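Local coordinates for peptidoglycan-recognition protein LB (Drosophila melanogaster, PDB 7NSY), which hydrolyses, as a zinc-dependent amidase, the bond between N-acetylmuramoyl and L-amino acid residues of bacterial peptidoglycan, degrading it during innate immunity, at residues G24-K29 / F68-R73; P39-H44 / Y149-H154; G79-I84 / G100-K105. The protein carries 1 engineered substitution. All blocks are in the same frame, centred on the assembly; numbering follows the deposited sequence.

In the fold
Contacts 2 and 3 are partly buried and lie at the zinc site of the amidase fold, whereas contact 1 is a surface contact, its centre about 16 Å from the centre of the chain. Contact 2 (39-44 with 149-154) is a parallel strand pair at one margin of the mixed sheet, made of backbone hydrogen bonds and apolar side chains. Contact 3 (79-84 with 100-105) joins the approach to strand 82-84 of that sheet to a loop through one backbone bond and the packing of the H102 methylene on the Y80 ring. It meets contact 2 where H44 bonds H102 and packs on Y80. Contact 1 (24-29/68-73), polar and side-chain driven, reaches contact 3 through H69, bonded to G79.

Contact 1 (G24-K29 / F68-R73); sequences GARLPK and FHQLER
Q70, near the C-terminal end of helix 55-72, reaches out to the loop 24-29 and is gripped there at both ends of its amide. The helix belongs to the amidase fold of the PGRP family, and the loop connects strand 17-18 with strand 38-45, so the contact ties an early connection to a helix end at the protein surface. R26 supplies one half of the grip: its NH1 donates to Q70 OE1 at 2.8 Å, nearly straight at 166°, with the oxygen close to the guanidinium plane and the nitrogen in the amide's carbonyl plane. The two side chains run past each other in opposite directions, which also brings R26 CD to 3.1 Å from Q70 OE1. R26 extends with CG anti to its own N (chi1 177°) and bends only at chi3, turning the guanidinium toward the helix. D67, about one turn before Q70 on the helix, forms a salt bridge with the same NH1, which is thereby shared between D67 OD1 and Q70 OE1. L71 lies over one face of the guanidinium, its CD1 3.7 Å from R26 NH2. The other half of the grip is Q70 NE2, which donates to L27 O at 3.1 Å and also to N76 O; both amide ends of this buried side chain are thus satisfied. K29 brings only its NZ to the helix, along a chain bent at chi2, chi3 and chi4; NZ bonds W75 O. That ammonium also comes within 2.9 Å of Q70 O, but at an angle too poor for a hydrogen bond.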
loop_
_atom_site.group_PDB
_atom_site.type_symbol
_atom_site.label_atom_id
_atom_site.label_comp_id
_atom_site.label_asym_id
_atom_site.label_seq_id
_atom_site.Cartn_x
_atom_site.Cartn_y
_atom_site.Cartn_z
ATOM N N GLY A 24 -10.490 -1.179 -13.108
ATOM C CA GLY A 24 -10.411 -2.116 -14.250
ATOM C C GLY A 24 -9.401 -3.227 -14.008
ATOM O O GLY A 24 -8.774 -3.742 -14.982
ATOM N N ALA A 25 -9.220 -3.659 -12.765
ATOM C CA ALA A 25 -8.255 -4.709 -12.431
ATOM C C ALA A 25 -8.626 -6.004 -13.169
ATOM O O ALA A 25 -9.818 -6.381 -13.252
ATOM C CB ALA A 25 -8.230 -4.928 -10.964
ATOM N N ARG A 26 -7.588 -6.707 -13.573
ATOM C CA ARG A 26 -7.724 -8.136 -13.956
ATOM C C ARG A 26 -8.045 -8.921 -12.702
ATOM O O ARG A 26 -7.602 -8.532 -11.593
ATOM C CB ARG A 26 -6.408 -8.557 -14.610
ATOM C CG ARG A 26 -6.234 -10.002 -15.039
ATOM C CD ARG A 26 -4.862 -10.187 -15.670
ATOM N NE ARG A 26 -4.613 -9.198 -16.715
ATOM C CZ ARG A 26 -3.787 -8.148 -16.680
ATOM N NH1 ARG A 26 -2.975 -7.909 -15.673
ATOM N NH2 ARG A 26 -3.778 -7.304 -17.700
ATOM N N LEU A 27 -8.760 -10.041 -12.819
ATOM C CA LEU A 27 -8.937 -10.902 -11.640
ATOM C C LEU A 27 -7.583 -11.364 -11.122
ATOM O O LEU A 27 -6.654 -11.567 -11.902
ATOM C CB LEU A 27 -9.810 -12.119 -12.004
ATOM C CG LEU A 27 -11.290 -11.799 -12.238
ATOM C CD1 LEU A 27 -12.042 -13.010 -12.773
ATOM C CD2 LEU A 27 -11.945 -11.293 -10.962
ATOM N N PRO A 28 -7.492 -11.676 -9.826
ATOM C CA PRO A 28 -6.309 -12.365 -9.322
ATOM C C PRO A 28 -6.194 -13.757 -9.938
ATOM O O PRO A 28 -7.242 -14.347 -10.271
ATOM C CB PRO A 28 -6.535 -12.467 -7.818
ATOM C CG PRO A 28 -7.596 -11.411 -7.551
ATOM C CD PRO A 28 -8.483 -11.399 -8.773
ATOM N N LYS A 29 -4.972 -14.257 -10.081
ATOM C CA LYS A 29 -4.763 -15.657 -10.550
ATOM C C LYS A 29 -5.204 -16.622 -9.454
ATOM O O LYS A 29 -5.794 -17.692 -9.771
ATOM C CB LYS A 29 -3.284 -15.879 -10.856
ATOM C CG LYS A 29 -2.725 -15.105 -12.047
ATOM C CD LYS A 29 -1.665 -15.892 -12.865
ATOM C CE LYS A 29 -0.208 -15.638 -12.537
ATOM N NZ LYS A 29 0.289 -14.375 -13.139
ATOM N N PHE A 68 2.636 -5.375 -14.393
ATOM C CA PHE A 68 4.053 -5.708 -14.139
ATOM C C PHE A 68 4.102 -6.923 -13.229
ATOM O O PHE A 68 4.846 -7.886 -13.457
ATOM C CB PHE A 68 4.801 -4.529 -13.570
ATOM C CG PHE A 68 6.262 -4.785 -13.290
ATOM C CD1 PHE A 68 7.097 -5.218 -14.303
ATOM C CD2 PHE A 68 6.785 -4.547 -12.029
ATOM C CE1 PHE A 68 8.442 -5.455 -14.042
ATOM C CE2 PHE A 68 8.129 -4.775 -11.778
ATOM C CZ PHE A 68 8.942 -5.241 -12.780
ATOM N N HIS A 69 3.335 -6.947 -12.152
ATOM C CA HIS A 69 3.411 -8.029 -11.153
ATOM C C HIS A 69 2.831 -9.307 -11.740
ATOM O O HIS A 69 3.464 -10.382 -11.600
ATOM C CB HIS A 69 2.687 -7.613 -9.878
ATOM C CG HIS A 69 3.440 -6.606 -9.120
ATOM N ND1 HIS A 69 2.947 -5.990 -7.966
ATOM C CD2 HIS A 69 4.634 -6.008 -9.360
ATOM C CE1 HIS A 69 3.801 -5.109 -7.518
ATOM N NE2 HIS A 69 4.862 -5.109 -8.363
ATOM N N GLN A 70 1.652 -9.275 -12.342
ATOM C CA GLN A 70 1.025 -10.503 -12.876
ATOM C C GLN A 70 1.687 -10.976 -14.161
ATOM O O GLN A 70 1.935 -12.221 -14.289
ATOM C CB GLN A 70 -0.451 -10.286 -13.198
ATOM C CG GLN A 70 -1.313 -10.177 -11.971
ATOM C CD GLN A 70 -2.767 -10.119 -12.363
ATOM O OE1 GLN A 70 -3.134 -9.342 -13.236
ATOM N NE2 GLN A 70 -3.603 -10.866 -11.678
ATOM N N LEU A 71 1.855 -10.112 -15.148
ATOM C CA LEU A 71 2.261 -10.552 -16.508
ATOM C C LEU A 71 3.779 -10.653 -16.592
ATOM O O LEU A 71 4.240 -11.618 -17.295
ATOM C CB LEU A 71 1.681 -9.597 -17.548
ATOM C CG LEU A 71 0.181 -9.352 -17.400
ATOM C CD1 LEU A 71 -0.288 -8.390 -18.468
ATOM C CD2 LEU A 71 -0.627 -10.639 -17.427
ATOM N N GLU A 72 4.532 -9.703 -16.048
ATOM C CA GLU A 72 6.017 -9.726 -16.165
ATOM C C GLU A 72 6.582 -10.638 -15.082
ATOM O O GLU A 72 7.494 -11.420 -15.396
ATOM C CB GLU A 72 6.593 -8.325 -16.161
ATOM C CG GLU A 72 6.112 -7.511 -17.351
ATOM C CD GLU A 72 6.316 -8.166 -18.702
ATOM O OE1 GLU A 72 5.409 -8.065 -19.576
ATOM O OE2 GLU A 72 7.398 -8.771 -18.891
ATOM N N ARG A 73 6.083 -10.620 -13.853
ATOM C CA ARG A 73 6.674 -11.439 -12.763
ATOM C C ARG A 73 5.907 -12.737 -12.545
ATOM O O ARG A 73 6.486 -13.637 -11.886
ATOM C CB ARG A 73 6.786 -10.624 -11.476
ATOM C CG ARG A 73 7.635 -9.370 -11.606
ATOM C CD ARG A 73 7.643 -8.643 -10.305
ATOM N NE ARG A 73 8.750 -7.700 -10.225
ATOM C CZ ARG A 73 8.838 -6.706 -9.347
ATOM N NH1 ARG A 73 7.861 -6.479 -8.487
ATOM N NH2 ARG A 73 9.905 -5.925 -9.349
#

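Contact 2 (P39-H44 / Y149-H154); sequences PYVIIH and YKLLGH
Strands 40-44 and 149-153 run parallel, 4.7 Å apart at closest approach and 21° between their directions, with Y40 paired to K150, V41 to L151, I42 to L152 and I43 to G153. The N-H groups of K150 and L152 donate to P39 O and V41 O, and those of V41 and I43 to K150 O and L152 O, so hydrogen bonds alternate along the seam. On one face, Y40 and K150 lie side by side and point the same way, Y40 CE2 3.6 Å from K150 CD, while L152 CD1 comes as near to Y40 CD2. V41, I43 and L151 occupy the other face: L151 CD1 stands 3.9 Å from both V41 CG1 and I43 CG1. V41 CG2 meets Y149 CD1 at 3.7 Å, and helix 126-141 covers V41 and Y149 through I136. This pair is the 38-45/149-153 margin of the mixed sheet of the amidase fold, and its C-terminal ends carry H44 and H154, two of the zinc-binding positions; the third, S162, is an engineered substitution here. The H154 backbone N-H bonds I43 O at 2.8 Å. The chi1 of H154, 68°, sets CG between N and the carbonyl carbon and turns the ring so that its ND1 edge faces I43 O, to which it makes a weak bond. H154 CB sits 3.3 Å from H44 ND1, and H44 NE2 is hydrogen-bonded to ND1 of H102.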
loop_
_atom_site.group_PDB
_atom_site.type_symbol
_atom_site.label_atom_id
_atom_site.label_comp_id
_atom_site.label_asym_id
_atom_site.label_seq_id
_atom_site.Cartn_x
_atom_site.Cartn_y
_atom_site.Cartn_z
ATOM N N PRO A 39 -2.018 -7.141 12.323
ATOM C CA PRO A 39 -1.273 -6.454 13.369
ATOM C C PRO A 39 -0.322 -5.367 12.865
ATOM O O PRO A 39 0.161 -4.536 13.670
ATOM C CB PRO A 39 -0.488 -7.556 14.094
ATOM C CG PRO A 39 -0.425 -8.666 13.093
ATOM C CD PRO A 39 -1.643 -8.558 12.207
ATOM N N TYR A 40 -0.021 -5.367 11.557
ATOM C CA TYR A 40 0.944 -4.411 10.983
ATOM C C TYR A 40 0.328 -3.658 9.806
ATOM O O TYR A 40 -0.466 -4.191 9.060
ATOM C CB TYR A 40 2.212 -5.123 10.491
ATOM C CG TYR A 40 3.044 -5.762 11.578
ATOM C CD1 TYR A 40 2.853 -7.089 11.910
ATOM C CD2 TYR A 40 3.986 -5.027 12.259
ATOM C CE1 TYR A 40 3.551 -7.672 12.965
ATOM C CE2 TYR A 40 4.696 -5.585 13.314
ATOM C CZ TYR A 40 4.476 -6.904 13.648
ATOM O OH TYR A 40 5.250 -7.449 14.656
ATOM N N VAL A 41 0.794 -2.424 9.673
ATOM C CA VAL A 41 0.563 -1.602 8.462
ATOM C C VAL A 41 1.942 -1.256 7.957
ATOM O O VAL A 41 2.767 -0.722 8.744
ATOM C CB VAL A 41 -0.301 -0.374 8.766
ATOM C CG1 VAL A 41 -0.392 0.495 7.517
ATOM C CG2 VAL A 41 -1.666 -0.770 9.270
ATOM N N ILE A 42 2.180 -1.450 6.662
ATOM C CA ILE A 42 3.502 -1.149 6.073
ATOM C C ILE A 42 3.313 -0.148 4.949
ATOM O O ILE A 42 2.475 -0.371 4.039
ATOM C CB ILE A 42 4.178 -2.448 5.617
ATOM C CG1 ILE A 42 4.229 -3.438 6.798
ATOM C CG2 ILE A 42 5.565 -2.192 5.046
ATOM C CD1 ILE A 42 4.714 -4.763 6.418
ATOM N N ILE A 43 4.112 0.903 4.960
ATOM C CA ILE A 43 4.079 1.958 3.930
ATOM C C ILE A 43 5.164 1.754 2.894
ATOM O O ILE A 43 6.363 1.549 3.241
ATOM C CB ILE A 43 4.229 3.315 4.596
ATOM C CG1 ILE A 43 3.204 3.574 5.702
ATOM C CG2 ILE A 43 4.297 4.420 3.551
ATOM C CD1 ILE A 43 1.749 3.416 5.272
ATOM N N HIS A 44 4.800 1.728 1.636
ATOM C CA HIS A 44 5.650 1.568 0.449
ATOM C C HIS A 44 5.506 2.779 -0.473
ATOM O O HIS A 44 4.510 3.524 -0.395
ATOM C CB HIS A 44 5.286 0.329 -0.339
ATOM C CG HIS A 44 5.357 -0.926 0.439
ATOM N ND1 HIS A 44 6.550 -1.630 0.566
ATOM C CD2 HIS A 44 4.433 -1.630 1.147
ATOM C CE1 HIS A 44 6.319 -2.716 1.263
ATOM N NE2 HIS A 44 5.026 -2.758 1.625
ATOM N N TYR A 149 -2.386 -1.570 16.099
ATOM C CA TYR A 149 -1.475 -1.969 15.004
ATOM C C TYR A 149 -0.125 -1.284 15.195
ATOM O O TYR A 149 0.029 -0.170 15.782
ATOM C CB TYR A 149 -2.093 -1.601 13.640
ATOM C CG TYR A 149 -2.229 -0.130 13.378
ATOM C CD1 TYR A 149 -1.233 0.579 12.714
ATOM C CD2 TYR A 149 -3.370 0.558 13.755
ATOM C CE1 TYR A 149 -1.347 1.940 12.519
ATOM C CE2 TYR A 149 -3.493 1.918 13.560
ATOM C CZ TYR A 149 -2.478 2.617 12.947
ATOM O OH TYR A 149 -2.609 3.965 12.800
ATOM N N LYS A 150 0.873 -1.906 14.593
ATOM C CA LYS A 150 2.241 -1.383 14.488
ATOM C C LYS A 150 2.446 -0.857 13.066
ATOM O O LYS A 150 2.232 -1.650 12.113
ATOM C CB LYS A 150 3.260 -2.479 14.827
ATOM C CG LYS A 150 3.143 -2.974 16.274
ATOM C CD LYS A 150 3.964 -4.193 16.572
ATOM C CE LYS A 150 4.181 -4.413 18.051
ATOM N NZ LYS A 150 2.908 -4.701 18.750
ATOM N N LEU A 151 2.872 0.393 12.954
ATOM C CA LEU A 151 3.135 1.026 11.643
ATOM C C LEU A 151 4.630 0.927 11.341
ATOM O O LEU A 151 5.454 1.347 12.191
ATOM C CB LEU A 151 2.704 2.475 11.734
ATOM C CG LEU A 151 2.952 3.353 10.516
ATOM C CD1 LEU A 151 2.054 2.943 9.369
ATOM C CD2 LEU A 151 2.736 4.792 10.851
ATOM N N LEU A 152 4.956 0.466 10.138
ATOM C CA LEU A 152 6.345 0.329 9.692
ATOM C C LEU A 152 6.498 0.968 8.324
ATOM O O LEU A 152 5.547 0.996 7.535
ATOM C CB LEU A 152 6.722 -1.142 9.579
ATOM C CG LEU A 152 6.564 -1.986 10.838
ATOM C CD1 LEU A 152 6.773 -3.446 10.521
ATOM C CD2 LEU A 152 7.526 -1.500 11.897
ATOM N N GLY A 153 7.691 1.431 8.012
ATOM C CA GLY A 153 8.105 1.788 6.632
ATOM C C GLY A 153 8.737 0.599 5.914
ATOM O O GLY A 153 9.312 -0.333 6.541
ATOM N N HIS A 154 8.643 0.550 4.574
ATOM C CA HIS A 154 9.245 -0.534 3.761
ATOM C C HIS A 154 10.741 -0.725 4.076
ATOM O O HIS A 154 11.135 -1.886 4.110
ATOM C CB HIS A 154 9.034 -0.269 2.271
ATOM C CG HIS A 154 9.796 0.899 1.747
ATOM N ND1 HIS A 154 9.370 2.186 1.859
ATOM C CD2 HIS A 154 11.055 0.950 1.264
ATOM C CE1 HIS A 154 10.324 2.997 1.332
ATOM N NE2 HIS A 154 11.379 2.233 1.014
#

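Contact 3 (G79-I84 / G100-K105); sequences GYSFGI and GAHAPK
The side chains of Y80 and H102 cross at a slant, with H102 CB 3.7 Å from Y80 CD2; it is the histidine's methylene, not its imidazole, that meets the phenol ring. A chi1 of 63° places H102 CG between its backbone N and carbonyl carbon and turns the CD2 edge of the imidazole toward the 79-84 segment. There G79 O lies at the edge of the imidazole, in its plane, 3.5 Å from CD2. The same carbonyl takes its hydrogen bond from A101 N, at 2.9 Å and 167°, in the carbonyl plane and on a lone pair. Close backbone packing accompanies it: G79 CA stands 3.5 Å from A101 O in a CA-H...O contact. S81 OG approaches H102 NE2 no nearer than 4.1 Å and bonds instead to G112 N of strand 110-115. The contact thus fastens the chain entering strand 82-84 of the amidase sheet to the loop between strands 90-92 and 110-115, at the border of the zinc site. Both aromatic residues continue to the zinc-binding H44. H102, whose ND1 is engaged by H44, is a second-shell partner that would fix the rotation of the H44 ring, while Y80, inferred to be essential for holding the zinc-bound water, packs its ring against the H44 imidazole and is so positioned beside that ligand.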
loop_
_atom_site.group_PDB
_atom_site.type_symbol
_atom_site.label_atom_id
_atom_site.label_comp_id
_atom_site.label_asym_id
_atom_site.label_seq_id
_atom_site.Cartn_x
_atom_site.Cartn_y
_atom_site.Cartn_z
ATOM N N GLY A 79 1.081 -6.648 -5.944
ATOM C CA GLY A 79 1.565 -7.143 -4.657
ATOM C C GLY A 79 1.040 -6.405 -3.452
ATOM O O GLY A 79 1.088 -6.965 -2.357
ATOM N N TYR A 80 0.571 -5.202 -3.624
ATOM C CA TYR A 80 0.158 -4.354 -2.485
ATOM C C TYR A 80 -1.310 -4.555 -2.129
ATOM O O TYR A 80 -2.135 -4.896 -2.944
ATOM C CB TYR A 80 0.377 -2.894 -2.849
ATOM C CG TYR A 80 1.780 -2.607 -3.302
ATOM C CD1 TYR A 80 2.059 -2.356 -4.634
ATOM C CD2 TYR A 80 2.800 -2.587 -2.377
ATOM C CE1 TYR A 80 3.352 -2.054 -5.053
ATOM C CE2 TYR A 80 4.077 -2.289 -2.784
ATOM C CZ TYR A 80 4.332 -2.008 -4.109
ATOM O OH TYR A 80 5.634 -1.721 -4.495
ATOM N N SER A 81 -1.616 -4.272 -0.879
ATOM C CA SER A 81 -3.001 -4.325 -0.393
ATOM C C SER A 81 -3.857 -3.214 -0.974
ATOM O O SER A 81 -5.015 -3.421 -1.363
ATOM C CB SER A 81 -3.043 -4.299 1.129
ATOM O OG SER A 81 -2.150 -5.233 1.722
ATOM N N PHE A 82 -3.312 -2.017 -0.970
ATOM C CA PHE A 82 -3.973 -0.792 -1.419
ATOM C C PHE A 82 -2.947 0.143 -2.042
ATOM O O PHE A 82 -1.767 0.118 -1.642
ATOM C CB PHE A 82 -4.654 -0.007 -0.302
ATOM C CG PHE A 82 -5.776 -0.768 0.329
ATOM C CD1 PHE A 82 -5.537 -1.654 1.375
ATOM C CD2 PHE A 82 -7.076 -0.649 -0.153
ATOM C CE1 PHE A 82 -6.576 -2.387 1.925
ATOM C CE2 PHE A 82 -8.098 -1.398 0.403
ATOM C CZ PHE A 82 -7.854 -2.234 1.427
ATOM N N GLY A 83 -3.353 0.943 -2.988
ATOM C CA GLY A 83 -2.590 2.061 -3.515
ATOM C C GLY A 83 -3.229 3.383 -3.152
ATOM O O GLY A 83 -4.471 3.489 -2.900
ATOM N N ILE A 84 -2.427 4.441 -3.164
ATOM C CA ILE A 84 -2.850 5.827 -2.893
ATOM C C ILE A 84 -2.425 6.667 -4.070
ATOM O O ILE A 84 -1.218 6.666 -4.394
ATOM C CB ILE A 84 -2.276 6.392 -1.578
ATOM C CG1 ILE A 84 -2.538 5.509 -0.371
ATOM C CG2 ILE A 84 -2.757 7.809 -1.400
ATOM C CD1 ILE A 84 -3.938 5.369 0.010
ATOM N N GLY A 100 -0.300 -10.666 0.906
ATOM C CA GLY A 100 0.319 -9.767 -0.071
ATOM C C GLY A 100 1.599 -10.320 -0.656
ATOM O O GLY A 100 2.041 -11.428 -0.290
ATOM N N ALA A 101 2.182 -9.533 -1.522
ATOM C CA ALA A 101 3.549 -9.778 -2.044
ATOM C C ALA A 101 4.294 -8.451 -2.029
ATOM O O ALA A 101 4.626 -7.894 -3.115
ATOM C CB ALA A 101 3.522 -10.412 -3.407
ATOM N N HIS A 102 4.485 -7.916 -0.832
ATOM C CA HIS A 102 5.101 -6.596 -0.641
ATOM C C HIS A 102 6.149 -6.576 0.490
ATOM O O HIS A 102 6.944 -5.630 0.489
ATOM C CB HIS A 102 4.039 -5.480 -0.471
ATOM C CG HIS A 102 3.202 -5.690 0.750
ATOM N ND1 HIS A 102 3.591 -5.258 1.961
ATOM C CD2 HIS A 102 2.034 -6.343 0.909
ATOM C CE1 HIS A 102 2.701 -5.703 2.847
ATOM N NE2 HIS A 102 1.752 -6.372 2.222
ATOM N N ALA A 103 6.141 -7.462 1.469
ATOM C CA ALA A 103 6.979 -7.315 2.687
ATOM C C ALA A 103 7.298 -8.692 3.221
ATOM O O ALA A 103 6.462 -9.379 3.766
ATOM C CB ALA A 103 6.281 -6.464 3.728
ATOM N N PRO A 104 8.561 -9.150 3.048
ATOM C CA PRO A 104 8.959 -10.472 3.501
ATOM C C PRO A 104 8.689 -10.658 4.995
ATOM O O PRO A 104 8.978 -9.742 5.734
ATOM C CB PRO A 104 10.469 -10.466 3.203
ATOM C CG PRO A 104 10.654 -9.445 2.127
ATOM C CD PRO A 104 9.633 -8.377 2.407
ATOM N N LYS A 105 8.075 -11.767 5.381
ATOM C CA LYS A 105 7.770 -12.102 6.801
ATOM C C LYS A 105 6.504 -11.376 7.249
ATOM O O LYS A 105 6.029 -11.756 8.279
ATOM C CB LYS A 105 8.876 -11.717 7.794
#